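Local coordinates for Rho GTPase-activating protein 5 (Homo sapiens, PDB 5U4V) that probably stimulates GTP hydrolysis by Rho-family GTPases and contains pseudoGTPase domains, one of which is the module described here, at residues P68-N76 and L107-N115; A37-L45 and K160-K171. One frame throughout, in Å; residues are numbered along the deposited sequence.

Interaction 1: P68-N76 and L107-N115; sequences PHGCFCVFN and LPFTLILAN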
ATOM      1  N   PRO A  68      -4.822  -5.312 -13.904  1.00 68.01           N
ATOM      2  CA  PRO A  68      -4.938  -4.139 -13.064  1.00 64.42           C
ATOM      3  C   PRO A  68      -4.073  -4.380 -11.840  1.00 62.52           C
ATOM      4  O   PRO A  68      -4.178  -5.438 -11.238  1.00 59.16           O
ATOM      5  CB  PRO A  68      -6.403  -4.174 -12.619  1.00 62.02           C
ATOM      6  CG  PRO A  68      -7.086  -5.145 -13.512  1.00 63.83           C
ATOM      7  CD  PRO A  68      -6.037  -6.141 -13.866  1.00 66.14           C
ATOM      8  N   HIS A  69      -3.271  -3.402 -11.449  1.00 63.34           N
ATOM      9  CA  HIS A  69      -2.421  -3.553 -10.295  1.00 61.46           C
ATOM     10  C   HIS A  69      -2.110  -2.227  -9.610  1.00 61.06           C
ATOM     11  O   HIS A  69      -2.218  -1.182 -10.199  1.00 65.80           O
ATOM     12  CB  HIS A  69      -1.136  -4.263 -10.696  1.00 64.66           C
ATOM     13  CG  HIS A  69      -0.356  -3.532 -11.728  1.00 69.68           C
ATOM     14  ND1 HIS A  69      -0.736  -3.483 -13.050  1.00 74.04           N
ATOM     15  CD2 HIS A  69       0.782  -2.814 -11.633  1.00 72.55           C
ATOM     16  CE1 HIS A  69       0.136  -2.763 -13.725  1.00 79.31           C
ATOM     17  NE2 HIS A  69       1.071  -2.350 -12.886  1.00 78.69           N
ATOM     18  N   GLY A  70      -1.728  -2.292  -8.348  1.00 57.20           N
ATOM     19  CA  GLY A  70      -1.391  -1.121  -7.564  1.00 55.13           C
ATOM     20  C   GLY A  70      -0.427  -1.564  -6.480  1.00 52.68           C
ATOM     21  O   GLY A  70      -0.103  -2.761  -6.370  1.00 50.94           O
ATOM     22  N   CYS A  71       0.009  -0.626  -5.655  1.00 60.79           N
ATOM     23  CA  CYS A  71       1.036  -0.950  -4.686  1.00 58.28           C
ATOM     24  C   CYS A  71       0.869  -0.307  -3.316  1.00 54.91           C
ATOM     25  O   CYS A  71       1.037   0.890  -3.159  1.00 54.64           O
ATOM     26  CB  CYS A  71       2.395  -0.618  -5.279  1.00 58.05           C
ATOM     27  SG  CYS A  71       3.753  -1.053  -4.183  1.00 60.67           S
ATOM     28  N   PHE A  72       0.549  -1.134  -2.329  1.00 54.39           N
ATOM     29  CA  PHE A  72       0.625  -0.746  -0.927  1.00 50.83           C
ATOM     30  C   PHE A  72       2.045  -0.557  -0.446  1.00 47.57           C
ATOM     31  O   PHE A  72       2.904  -1.392  -0.705  1.00 46.96           O
ATOM     32  CB  PHE A  72      -0.037  -1.783  -0.042  1.00 52.95           C
ATOM     33  CG  PHE A  72      -1.508  -1.628   0.073  1.00 54.78           C
ATOM     34  CD1 PHE A  72      -2.139  -0.479  -0.391  1.00 54.89           C
ATOM     35  CD2 PHE A  72      -2.267  -2.633   0.679  1.00 56.94           C
ATOM     36  CE1 PHE A  72      -3.522  -0.343  -0.279  1.00 58.07           C
ATOM     37  CE2 PHE A  72      -3.660  -2.501   0.789  1.00 58.80           C
ATOM     38  CZ  PHE A  72      -4.284  -1.351   0.314  1.00 59.54           C
ATOM     39  N   CYS A  73       2.294   0.554   0.248  1.00 45.05           N
ATOM     40  CA  CYS A  73       3.597   0.771   0.856  1.00 43.25           C
ATOM     41  C   CYS A  73       3.435   1.074   2.329  1.00 41.99           C
ATOM     42  O   CYS A  73       2.837   2.078   2.714  1.00 42.02           O
ATOM     43  CB  CYS A  73       4.357   1.897   0.138  1.00 43.71           C
ATOM     44  SG  CYS A  73       4.396   1.752  -1.667  1.00 47.50           S
ATOM     45  N   VAL A  74       3.975   0.189   3.147  1.00 41.24           N
ATOM     46  CA  VAL A  74       3.771   0.160   4.595  1.00 39.53           C
ATOM     47  C   VAL A  74       5.127   0.437   5.247  1.00 39.72           C
ATOM     48  O   VAL A  74       6.159  -0.035   4.803  1.00 39.18           O
ATOM     49  CB  VAL A  74       3.255  -1.234   5.079  1.00 40.58           C
ATOM     50  CG1 VAL A  74       2.767  -1.228   6.521  1.00 40.10           C
ATOM     51  CG2 VAL A  74       2.194  -1.745   4.168  1.00 42.32           C
ATOM     52  N   PHE A  75       5.092   1.222   6.308  1.00 40.99           N
ATOM     53  CA  PHE A  75       6.262   1.579   7.094  1.00 42.08           C
ATOM     54  C   PHE A  75       5.781   1.892   8.513  1.00 43.75           C
ATOM     55  O   PHE A  75       4.607   2.291   8.711  1.00 41.44           O
ATOM     56  CB  PHE A  75       6.979   2.794   6.474  1.00 41.20           C
ATOM     57  CG  PHE A  75       6.152   4.043   6.451  1.00 40.86           C
ATOM     58  CD1 PHE A  75       5.144   4.213   5.498  1.00 38.97           C
ATOM     59  CD2 PHE A  75       6.320   5.041   7.448  1.00 40.58           C
ATOM     60  CE1 PHE A  75       4.362   5.353   5.530  1.00 39.90           C
ATOM     61  CE2 PHE A  75       5.523   6.158   7.450  1.00 39.53           C
ATOM     62  CZ  PHE A  75       4.567   6.324   6.490  1.00 39.15           C
ATOM     63  N   ASN A  76       6.672   1.686   9.487  1.00 47.34           N
ATOM     64  CA  ASN A  76       6.368   1.949  10.881  1.00 50.15           C
ATOM     65  C   ASN A  76       7.499   2.669  11.642  1.00 53.50           C
ATOM     66  O   ASN A  76       7.509   2.724  12.877  1.00 55.24           O
ATOM     67  CB  ASN A  76       5.958   0.647  11.584  1.00 51.90           C
ATOM     68  CG  ASN A  76       7.071  -0.334  11.699  1.00 53.23           C
ATOM     69  OD1 ASN A  76       8.134  -0.157  11.112  1.00 56.73           O
ATOM     70  ND2 ASN A  76       6.838  -1.393  12.470  1.00 54.82           N
ATOM     71  N   LEU A 107       0.915   4.765 -11.613  1.00 58.27           N
ATOM     72  CA  LEU A 107       0.984   3.524 -10.864  1.00 56.29           C
ATOM     73  C   LEU A 107       0.395   3.706  -9.459  1.00 51.67           C
ATOM     74  O   LEU A 107       0.984   4.380  -8.637  1.00 51.34           O
ATOM     75  CB  LEU A 107       2.398   2.989 -10.797  1.00 55.91           C
ATOM     76  CG  LEU A 107       2.387   1.600 -10.167  1.00 56.06           C
ATOM     77  CD1 LEU A 107       2.049   0.659 -11.297  1.00 58.59           C
ATOM     78  CD2 LEU A 107       3.646   1.217  -9.377  1.00 55.89           C
ATOM     79  N   PRO A 108      -0.723   3.039  -9.192  1.00 49.52           N
ATOM     80  CA  PRO A 108      -1.530   3.279  -7.995  1.00 46.65           C
ATOM     81  C   PRO A 108      -0.806   2.909  -6.712  1.00 44.46           C
ATOM     82  O   PRO A 108      -0.903   1.767  -6.215  1.00 47.95           O
ATOM     83  CB  PRO A 108      -2.742   2.359  -8.184  1.00 47.04           C
ATOM     84  CG  PRO A 108      -2.757   2.035  -9.640  1.00 50.18           C
ATOM     85  CD  PRO A 108      -1.307   1.999 -10.051  1.00 51.45           C
ATOM     86  N   PHE A 109      -0.089   3.874  -6.173  1.00 41.43           N
ATOM     87  CA  PHE A 109       0.542   3.686  -4.874  1.00 40.20           C
ATOM     88  C   PHE A 109      -0.479   4.051  -3.773  1.00 37.01           C
ATOM     89  O   PHE A 109      -1.451   4.718  -4.053  1.00 40.27           O
ATOM     90  CB  PHE A 109       1.798   4.571  -4.740  1.00 39.68           C
ATOM     91  CG  PHE A 109       3.009   4.092  -5.491  1.00 42.04           C
ATOM     92  CD1 PHE A 109       3.748   2.965  -5.056  1.00 42.70           C
ATOM     93  CD2 PHE A 109       3.487   4.802  -6.596  1.00 44.21           C
ATOM     94  CE1 PHE A 109       4.908   2.567  -5.729  1.00 45.87           C
ATOM     95  CE2 PHE A 109       4.647   4.394  -7.277  1.00 47.25           C
ATOM     96  CZ  PHE A 109       5.361   3.282  -6.845  1.00 47.05           C
ATOM     97  N   THR A 110      -0.262   3.576  -2.550  1.00 33.87           N
ATOM     98  CA  THR A 110      -0.900   4.093  -1.341  1.00 31.11           C
ATOM     99  C   THR A 110       0.065   3.829  -0.206  1.00 31.52           C
ATOM    100  O   THR A 110       0.619   2.702  -0.088  1.00 32.75           O
ATOM    101  CB  THR A 110      -2.282   3.434  -1.038  1.00 31.38           C
ATOM    102  OG1 THR A 110      -3.195   3.775  -2.079  1.00 32.86           O
ATOM    103  CG2 THR A 110      -2.886   3.931   0.349  1.00 29.02           C
ATOM    104  N   LEU A 111       0.304   4.860   0.591  1.00 31.96           N
ATOM    105  CA  LEU A 111       1.242   4.761   1.686  1.00 34.97           C
ATOM    106  C   LEU A 111       0.505   4.443   2.955  1.00 33.00           C
ATOM    107  O   LEU A 111      -0.383   5.171   3.338  1.00 29.63           O
ATOM    108  CB  LEU A 111       2.084   6.050   1.853  1.00 39.46           C
ATOM    109  CG  LEU A 111       2.986   6.421   0.674  1.00 45.45           C
ATOM    110  CD1 LEU A 111       3.630   7.790   0.920  1.00 47.90           C
ATOM    111  CD2 LEU A 111       4.065   5.371   0.396  1.00 46.07           C
ATOM    112  N   ILE A 112       0.968   3.407   3.655  1.00 33.10           N
ATOM    113  CA  ILE A 112       0.354   3.024   4.876  1.00 33.95           C
ATOM    114  C   ILE A 112       1.266   3.151   6.052  1.00 36.40           C
ATOM    115  O   ILE A 112       2.224   2.427   6.138  1.00 37.15           O
ATOM    116  CB  ILE A 112      -0.241   1.610   4.819  1.00 34.09           C
ATOM    117  CG1 ILE A 112      -1.380   1.578   3.787  1.00 33.55           C
ATOM    118  CG2 ILE A 112      -0.785   1.205   6.176  1.00 32.64           C
ATOM    119  CD1 ILE A 112      -1.717   0.172   3.354  1.00 34.00           C
ATOM    120  N   LEU A 113       0.929   4.037   6.996  1.00 37.01           N
ATOM    121  CA  LEU A 113       1.639   4.058   8.231  1.00 40.31           C
ATOM    122  C   LEU A 113       0.945   3.173   9.264  1.00 43.61           C
ATOM    123  O   LEU A 113      -0.177   3.457   9.691  1.00 43.39           O
ATOM    124  CB  LEU A 113       1.806   5.489   8.727  1.00 43.33           C
ATOM    125  CG  LEU A 113       2.333   5.705  10.144  1.00 46.74           C
ATOM    126  CD1 LEU A 113       3.740   5.153  10.362  1.00 49.36           C
ATOM    127  CD2 LEU A 113       2.303   7.199  10.450  1.00 50.77           C
ATOM    128  N   ALA A 114       1.645   2.113   9.656  1.00 47.89           N
ATOM    129  CA  ALA A 114       1.226   1.175  10.696  1.00 53.58           C
ATOM    130  C   ALA A 114       1.729   1.532  12.111  1.00 59.30           C
ATOM    131  O   ALA A 114       2.908   1.846  12.295  1.00 61.10           O
ATOM    132  CB  ALA A 114       1.708  -0.213  10.338  1.00 51.05           C
ATOM    133  N   ASN A 115       0.842   1.464  13.105  1.00 64.47           N
ATOM    134  CA  ASN A 115       1.254   1.583  14.519  1.00 71.60           C
ATOM    135  C   ASN A 115       1.760   0.254  15.054  1.00 76.19           C
ATOM    136  O   ASN A 115       2.761  -0.285  14.573  1.00 75.95           O
ATOM    137  CB  ASN A 115       0.123   2.120  15.410  1.00 74.90           C
ATOM    138  CG  ASN A 115      -0.237   3.573  15.103  1.00 76.24           C
ATOM    139  OD1 ASN A 115      -1.390   3.904  14.789  1.00 78.13           O
ATOM    140  ND2 ASN A 115       0.756   4.448  15.176  1.00 77.20           N
TER
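Cys71, Cys73 and Phe75 alternate with Pro108, Thr110, Ile112 and Ala114 in an unbroken ladder of six backbone hydrogen bonds between parallel strands, running from Cys71 N to Pro108 O at one end to Ala114 N to Phe75 O (3.1 Å) at the other. The strands cross at -25°. They are adjacent strands in the mixed sheet of a G-domain fold, and helix 78-96 links them in a beta-alpha-beta crossover. On the sheet face bearing Phe72, Val74 and Ile112, Ile112 CD1 sits over the centre of the Phe72 ring, 3.8 Å from its centroid, as a CH-pi contact, while Thr110 CB meets that ring's edge. On the other face both cysteine sulfurs approach the Phe109 ring obliquely: Cys73 SG is 4.9 Å and Cys71 SG 5.2 Å from its centroid. Cys73 CB also touches Leu111 CD2 (3.5 Å). The Phe75 side chain, with CG between backbone N and carbonyl carbon (chi1 63°), lays one ring face over Leu113 CA and brings CE2 to 3.6 Å from Leu113 CD1. Without the ring, as with an alanine here, a gap is likely to open between Leu113 and helix 78-96, whose Leu81 and Ile84 also touch it.

Interaction 2: A37-L45 and K160-K171; sequences ALDGKIYEL and KQALRGVLESVK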
ATOM      1  N   ALA A  37     -14.795  -8.642   0.078  1.00 60.08           N
ATOM      2  CA  ALA A  37     -15.975  -7.828   0.053  1.00 58.78           C
ATOM      3  C   ALA A  37     -15.648  -6.424   0.514  1.00 58.00           C
ATOM      4  O   ALA A  37     -15.151  -6.192   1.635  1.00 55.92           O
ATOM      5  CB  ALA A  37     -16.999  -8.431   0.955  1.00 61.53           C
ATOM      6  N   LEU A  38     -15.905  -5.479  -0.372  1.00 58.90           N
ATOM      7  CA  LEU A  38     -15.674  -4.088  -0.063  1.00 59.29           C
ATOM      8  C   LEU A  38     -16.756  -3.249  -0.704  1.00 61.97           C
ATOM      9  O   LEU A  38     -16.991  -3.343  -1.914  1.00 59.47           O
ATOM     10  CB  LEU A  38     -14.280  -3.623  -0.528  1.00 58.19           C
ATOM     11  CG  LEU A  38     -14.006  -2.128  -0.348  1.00 60.25           C
ATOM     12  CD1 LEU A  38     -13.585  -1.833   1.085  1.00 58.24           C
ATOM     13  CD2 LEU A  38     -12.901  -1.691  -1.317  1.00 58.29           C
ATOM     14  N   ASP A  39     -17.417  -2.428   0.126  1.00 64.75           N
ATOM     15  CA  ASP A  39     -18.397  -1.452  -0.331  1.00 67.80           C
ATOM     16  C   ASP A  39     -19.524  -2.094  -1.145  1.00 70.80           C
ATOM     17  O   ASP A  39     -20.032  -1.508  -2.110  1.00 70.11           O
ATOM     18  CB  ASP A  39     -17.698  -0.334  -1.127  1.00 70.09           C
ATOM     19  CG  ASP A  39     -16.855   0.598  -0.241  1.00 72.64           C
ATOM     20  OD1 ASP A  39     -17.016   0.544   1.001  1.00 78.32           O
ATOM     21  OD2 ASP A  39     -16.040   1.401  -0.770  1.00 70.30           O
ATOM     22  N   GLY A  40     -19.904  -3.311  -0.755  1.00 71.63           N
ATOM     23  CA  GLY A  40     -20.941  -4.053  -1.466  1.00 75.04           C
ATOM     24  C   GLY A  40     -20.510  -4.529  -2.841  1.00 74.01           C
ATOM     25  O   GLY A  40     -21.334  -4.652  -3.763  1.00 80.54           O
ATOM     26  N   LYS A  41     -19.223  -4.793  -2.988  1.00 68.26           N
ATOM     27  CA  LYS A  41     -18.707  -5.453  -4.172  1.00 67.47           C
ATOM     28  C   LYS A  41     -17.739  -6.552  -3.747  1.00 65.13           C
ATOM     29  O   LYS A  41     -17.339  -6.655  -2.582  1.00 63.24           O
ATOM     30  CB  LYS A  41     -17.992  -4.477  -5.098  1.00 67.05           C
ATOM     31  CG  LYS A  41     -18.765  -3.236  -5.436  1.00 71.38           C
ATOM     32  CD  LYS A  41     -19.907  -3.502  -6.378  1.00 74.57           C
ATOM     33  CE  LYS A  41     -21.036  -2.518  -6.112  1.00 79.58           C
ATOM     34  NZ  LYS A  41     -20.557  -1.142  -5.801  1.00 77.84           N
ATOM     35  N   ILE A  42     -17.355  -7.382  -4.698  1.00 64.08           N
ATOM     36  CA  ILE A  42     -16.534  -8.497  -4.363  1.00 61.54           C
ATOM     37  C   ILE A  42     -15.360  -8.452  -5.268  1.00 58.43           C
ATOM     38  O   ILE A  42     -15.502  -8.489  -6.479  1.00 59.71           O
ATOM     39  CB  ILE A  42     -17.294  -9.819  -4.506  1.00 65.13           C
ATOM     40  CG1 ILE A  42     -18.411  -9.882  -3.480  1.00 67.62           C
ATOM     41  CG2 ILE A  42     -16.371 -10.981  -4.260  1.00 64.75           C
ATOM     42  CD1 ILE A  42     -19.621 -10.675  -3.931  1.00 71.11           C
ATOM     43  N   TYR A  43     -14.188  -8.366  -4.670  1.00 56.16           N
ATOM     44  CA  TYR A  43     -12.953  -8.235  -5.436  1.00 54.05           C
ATOM     45  C   TYR A  43     -12.142  -9.491  -5.221  1.00 53.09           C
ATOM     46  O   TYR A  43     -12.076 -10.004  -4.080  1.00 50.65           O
ATOM     47  CB  TYR A  43     -12.155  -7.011  -4.973  1.00 51.98           C
ATOM     48  CG  TYR A  43     -12.861  -5.683  -5.178  1.00 53.39           C
ATOM     49  CD1 TYR A  43     -13.777  -5.189  -4.227  1.00 53.17           C
ATOM     50  CD2 TYR A  43     -12.581  -4.885  -6.309  1.00 54.82           C
ATOM     51  CE1 TYR A  43     -14.418  -3.971  -4.417  1.00 54.08           C
ATOM     52  CE2 TYR A  43     -13.203  -3.655  -6.491  1.00 55.63           C
ATOM     53  CZ  TYR A  43     -14.123  -3.209  -5.541  1.00 55.78           C
ATOM     54  OH  TYR A  43     -14.778  -2.013  -5.750  1.00 58.57           O
ATOM     55  N   GLU A  44     -11.522  -9.994  -6.284  1.00 53.31           N
ATOM     56  CA  GLU A  44     -10.453 -10.947  -6.053  1.00 56.25           C
ATOM     57  C   GLU A  44      -9.109 -10.241  -6.041  1.00 53.38           C
ATOM     58  O   GLU A  44      -8.641  -9.789  -7.065  1.00 55.19           O
ATOM     59  CB  GLU A  44     -10.496 -12.171  -6.989  1.00 63.27           C
ATOM     60  CG  GLU A  44     -10.619 -11.894  -8.477  1.00 69.39           C
ATOM     61  CD  GLU A  44     -10.333 -13.144  -9.299  1.00 75.18           C
ATOM     62  OE1 GLU A  44      -9.380 -13.891  -8.946  1.00 76.13           O
ATOM     63  OE2 GLU A  44     -11.052 -13.382 -10.300  1.00 78.82           O
ATOM     64  N   LEU A  45      -8.519 -10.139  -4.869  1.00 50.02           N
ATOM     65  CA  LEU A  45      -7.223  -9.500  -4.716  1.00 49.28           C
ATOM     66  C   LEU A  45      -6.129 -10.552  -4.616  1.00 50.23           C
ATOM     67  O   LEU A  45      -6.271 -11.574  -3.938  1.00 47.70           O
ATOM     68  CB  LEU A  45      -7.221  -8.629  -3.471  1.00 46.62           C
ATOM     69  CG  LEU A  45      -8.265  -7.504  -3.561  1.00 47.91           C
ATOM     70  CD1 LEU A  45      -8.396  -6.757  -2.262  1.00 40.65           C
ATOM     71  CD2 LEU A  45      -7.878  -6.545  -4.693  1.00 48.36           C
ATOM     72  N   LYS A 160      -9.528  -0.931   4.926  1.00 40.82           N
ATOM     73  CA  LYS A 160     -10.562  -0.703   3.941  1.00 40.32           C
ATOM     74  C   LYS A 160     -10.369   0.605   3.218  1.00 38.28           C
ATOM     75  O   LYS A 160     -10.531   0.635   2.009  1.00 35.98           O
ATOM     76  CB  LYS A 160     -11.949  -0.794   4.586  1.00 43.52           C
ATOM     77  CG  LYS A 160     -12.368  -2.219   4.847  1.00 45.48           C
ATOM     78  CD  LYS A 160     -13.531  -2.289   5.859  1.00 48.61           C
ATOM     79  CE  LYS A 160     -13.888  -3.731   6.201  1.00 49.57           C
ATOM     80  NZ  LYS A 160     -14.424  -3.871   7.580  1.00 54.04           N
ATOM     81  N   GLN A 161     -10.019   1.668   3.964  1.00 38.17           N
ATOM     82  CA  GLN A 161      -9.771   2.959   3.378  1.00 38.49           C
ATOM     83  C   GLN A 161      -8.607   2.866   2.411  1.00 36.93           C
ATOM     84  O   GLN A 161      -8.681   3.362   1.291  1.00 36.23           O
ATOM     85  CB  GLN A 161      -9.451   4.002   4.456  1.00 40.88           C
ATOM     86  CG  GLN A 161     -10.630   4.490   5.275  1.00 43.10           C
ATOM     87  CD  GLN A 161     -10.185   5.441   6.407  1.00 46.01           C
ATOM     88  OE1 GLN A 161      -9.021   5.894   6.456  1.00 43.30           O
ATOM     89  NE2 GLN A 161     -11.119   5.770   7.324  1.00 49.15           N
ATOM     90  N   ALA A 162      -7.535   2.241   2.882  1.00 37.56           N
ATOM     91  CA  ALA A 162      -6.327   1.997   2.081  1.00 38.65           C
ATOM     92  C   ALA A 162      -6.674   1.233   0.823  1.00 38.34           C
ATOM     93  O   ALA A 162      -6.157   1.541  -0.263  1.00 37.80           O
ATOM     94  CB  ALA A 162      -5.315   1.198   2.893  1.00 38.35           C
ATOM     95  N   LEU A 163      -7.539   0.235   0.993  1.00 37.83           N
ATOM     96  CA  LEU A 163      -7.975  -0.610  -0.110  1.00 38.42           C
ATOM     97  C   LEU A 163      -8.810   0.168  -1.105  1.00 40.40           C
ATOM     98  O   LEU A 163      -8.582   0.058  -2.318  1.00 40.52           O
ATOM     99  CB  LEU A 163      -8.740  -1.802   0.395  1.00 39.69           C
ATOM    100  CG  LEU A 163      -7.858  -2.948   0.883  1.00 40.84           C
ATOM    101  CD1 LEU A 163      -8.758  -3.968   1.608  1.00 42.85           C
ATOM    102  CD2 LEU A 163      -7.078  -3.596  -0.287  1.00 38.67           C
ATOM    103  N   ARG A 164      -9.731   0.998  -0.606  1.00 41.64           N
ATOM    104  CA  ARG A 164     -10.500   1.788  -1.519  1.00 43.71           C
ATOM    105  C   ARG A 164      -9.677   2.891  -2.154  1.00 42.65           C
ATOM    106  O   ARG A 164      -9.945   3.307  -3.280  1.00 43.83           O
ATOM    107  CB  ARG A 164     -11.790   2.263  -0.896  1.00 48.36           C
ATOM    108  CG  ARG A 164     -11.651   3.250   0.224  1.00 51.56           C
ATOM    109  CD  ARG A 164     -13.031   3.778   0.586  1.00 55.52           C
ATOM    110  NE  ARG A 164     -13.875   2.760   1.173  1.00 55.64           N
ATOM    111  CZ  ARG A 164     -13.968   2.506   2.468  1.00 59.27           C
ATOM    112  NH1 ARG A 164     -13.274   3.195   3.353  1.00 57.28           N
ATOM    113  NH2 ARG A 164     -14.814   1.565   2.890  1.00 66.82           N
ATOM    114  N   GLY A 165      -8.623   3.315  -1.457  1.00 39.92           N
ATOM    115  CA  GLY A 165      -7.630   4.181  -2.057  1.00 39.19           C
ATOM    116  C   GLY A 165      -7.116   3.599  -3.385  1.00 41.52           C
ATOM    117  O   GLY A 165      -7.339   4.200  -4.458  1.00 42.60           O
ATOM    118  N   VAL A 166      -6.453   2.444  -3.319  1.00 38.78           N
ATOM    119  CA  VAL A 166      -5.830   1.829  -4.489  1.00 40.93           C
ATOM    120  C   VAL A 166      -6.860   1.520  -5.560  1.00 44.34           C
ATOM    121  O   VAL A 166      -6.639   1.827  -6.711  1.00 43.15           O
ATOM    122  CB  VAL A 166      -5.063   0.525  -4.153  1.00 40.60           C
ATOM    123  CG1 VAL A 166      -4.568  -0.162  -5.408  1.00 43.93           C
ATOM    124  CG2 VAL A 166      -3.873   0.836  -3.314  1.00 37.56           C
ATOM    125  N   LEU A 167      -7.988   0.933  -5.150  1.00 52.37           N
ATOM    126  CA  LEU A 167      -9.053   0.566  -6.069  1.00 50.86           C
ATOM    127  C   LEU A 167      -9.733   1.725  -6.786  1.00 52.69           C
ATOM    128  O   LEU A 167     -10.146   1.570  -7.918  1.00 53.45           O
ATOM    129  CB  LEU A 167     -10.097  -0.269  -5.355  1.00 50.39           C
ATOM    130  CG  LEU A 167      -9.696  -1.713  -5.012  1.00 50.04           C
ATOM    131  CD1 LEU A 167     -10.544  -2.222  -3.881  1.00 49.89           C
ATOM    132  CD2 LEU A 167      -9.805  -2.654  -6.213  1.00 50.00           C
ATOM    133  N   GLU A 168      -9.858   2.875  -6.136  1.00 55.55           N
ATOM    134  CA  GLU A 168     -10.454   4.025  -6.787  1.00 56.21           C
ATOM    135  C   GLU A 168      -9.461   4.671  -7.749  1.00 56.93           C
ATOM    136  O   GLU A 168      -9.872   5.290  -8.739  1.00 60.02           O
ATOM    137  CB  GLU A 168     -10.963   5.042  -5.764  1.00 58.48           C
ATOM    138  CG  GLU A 168     -12.180   4.576  -4.980  1.00 63.54           C
ATOM    139  CD  GLU A 168     -12.613   5.540  -3.847  1.00 69.18           C
ATOM    140  OE1 GLU A 168     -11.927   6.592  -3.579  1.00 65.11           O
ATOM    141  OE2 GLU A 168     -13.661   5.222  -3.196  1.00 69.41           O
ATOM    142  N   SER A 169      -8.173   4.521  -7.449  1.00 54.94           N
ATOM    143  CA  SER A 169      -7.122   4.996  -8.320  1.00 54.92           C
ATOM    144  C   SER A 169      -7.023   4.122  -9.569  1.00 53.28           C
ATOM    145  O   SER A 169      -6.966   4.638 -10.682  1.00 54.94           O
ATOM    146  CB  SER A 169      -5.771   4.993  -7.605  1.00 53.46           C
ATOM    147  OG  SER A 169      -5.751   5.855  -6.531  1.00 53.76           O
ATOM    148  N   VAL A 170      -7.007   2.802  -9.351  1.00 54.26           N
ATOM    149  CA  VAL A 170      -7.074   1.782 -10.415  1.00 52.88           C
ATOM    150  C   VAL A 170      -8.275   2.052 -11.323  1.00 54.31           C
ATOM    151  O   VAL A 170      -8.153   2.074 -12.554  1.00 56.98           O
ATOM    152  CB  VAL A 170      -7.151   0.345  -9.850  1.00 51.96           C
ATOM    153  CG1 VAL A 170      -7.371  -0.672 -10.993  1.00 53.67           C
ATOM    154  CG2 VAL A 170      -5.891  -0.020  -9.064  1.00 48.18           C
ATOM    155  N   LYS A 171      -9.429   2.267 -10.701  1.00 55.70           N
ATOM    156  CA  LYS A 171     -10.650   2.580 -11.427  1.00 55.75           C
ATOM    157  C   LYS A 171     -10.476   3.854 -12.248  1.00 56.09           C
ATOM    158  O   LYS A 171     -10.960   3.901 -13.378  1.00 55.91           O
ATOM    159  CB  LYS A 171     -11.822   2.706 -10.470  1.00 53.69           C
ATOM    160  CG  LYS A 171     -13.179   2.723 -11.139  1.00 54.50           C
ATOM    161  CD  LYS A 171     -14.261   2.369 -10.126  1.00 55.48           C
ATOM    162  CE  LYS A 171     -13.895   1.113  -9.328  1.00 54.50           C
ATOM    163  NZ  LYS A 171     -14.928   0.928  -8.282  1.00 55.72           N
TER
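Strand 41-45 runs at 86° to helix 160-171, with the two axes 12.5 Å apart at closest approach, a gap bridged by Tyr43 and Leu45 from the strand and Leu163 and Leu167 from the helix; Leu38 joins them from the other arm of the hairpin. Residues 37-45 form a beta hairpin with a type I' turn from Leu38 to Lys41, at the edge of the sheet of a G-domain fold; the partner is the C-terminal helix, packed on one side of that sheet. Leu167 is the hub. Its CD1 stands over the centre of the Tyr43 ring, 4.0 Å from the centroid, in a CH-pi contact, and its CD2 lies 3.6 Å from Tyr43 CE2. That same CD1 meets Leu38 CD2 tip to tip at 3.5 Å, so one methyl group serves both hairpin side chains. Leu38 CD1 slides past the aliphatic base of Lys160, and further along the strand Leu45 CD1 rests 4.0 Å from Leu163 CD2. Leu163 and Leu167 also reach strand 8-14, touching Leu11 and Val9.

The polar part sits at the turn. Arg164 takes Asp39 side-on in a salt bridge, NE to OD2 (3.2 Å) and NH2 to OD1 (3.1 Å), each oxygen met on its syn side. Carboxylate and guanidinium are nearly coplanar, 7° apart. Two bonds thus fix the rotation of both flat groups. Arg164 gets there with CG between its backbone N and carbonyl carbon and a bend at chi3 (67°). The carboxylate of Glu168 lies near that of Asp39, a like charge that the guanidinium probably helps to offset. One guanidinium face has the Lys160 carbonyl near it, Lys160 O lying 3.8 Å above the plane toward the rim.

Interaction 1 pairs two adjacent strands of the sheet, and interaction 2 joins its hairpin edge to helix 156-173; their centres are 13 Å apart. The helix connects them directly. Phe72, from interaction 1, puts its ring against the helix, with Phe72 CZ 3.6 Å from Leu163 CD2, and Thr110 packs on Val166. Leu163 also touches Leu45, so the one helix reaches strands 41-50, 69-75 and 109-114. Strand 8-14 lies between 41-50 and 69-75, hydrogen-bonded through its backbone to both. The end of strand 109-114, where canonical G domains place a guanine-recognition motif, belongs to interaction 1; interaction 2 lies well to the side of it.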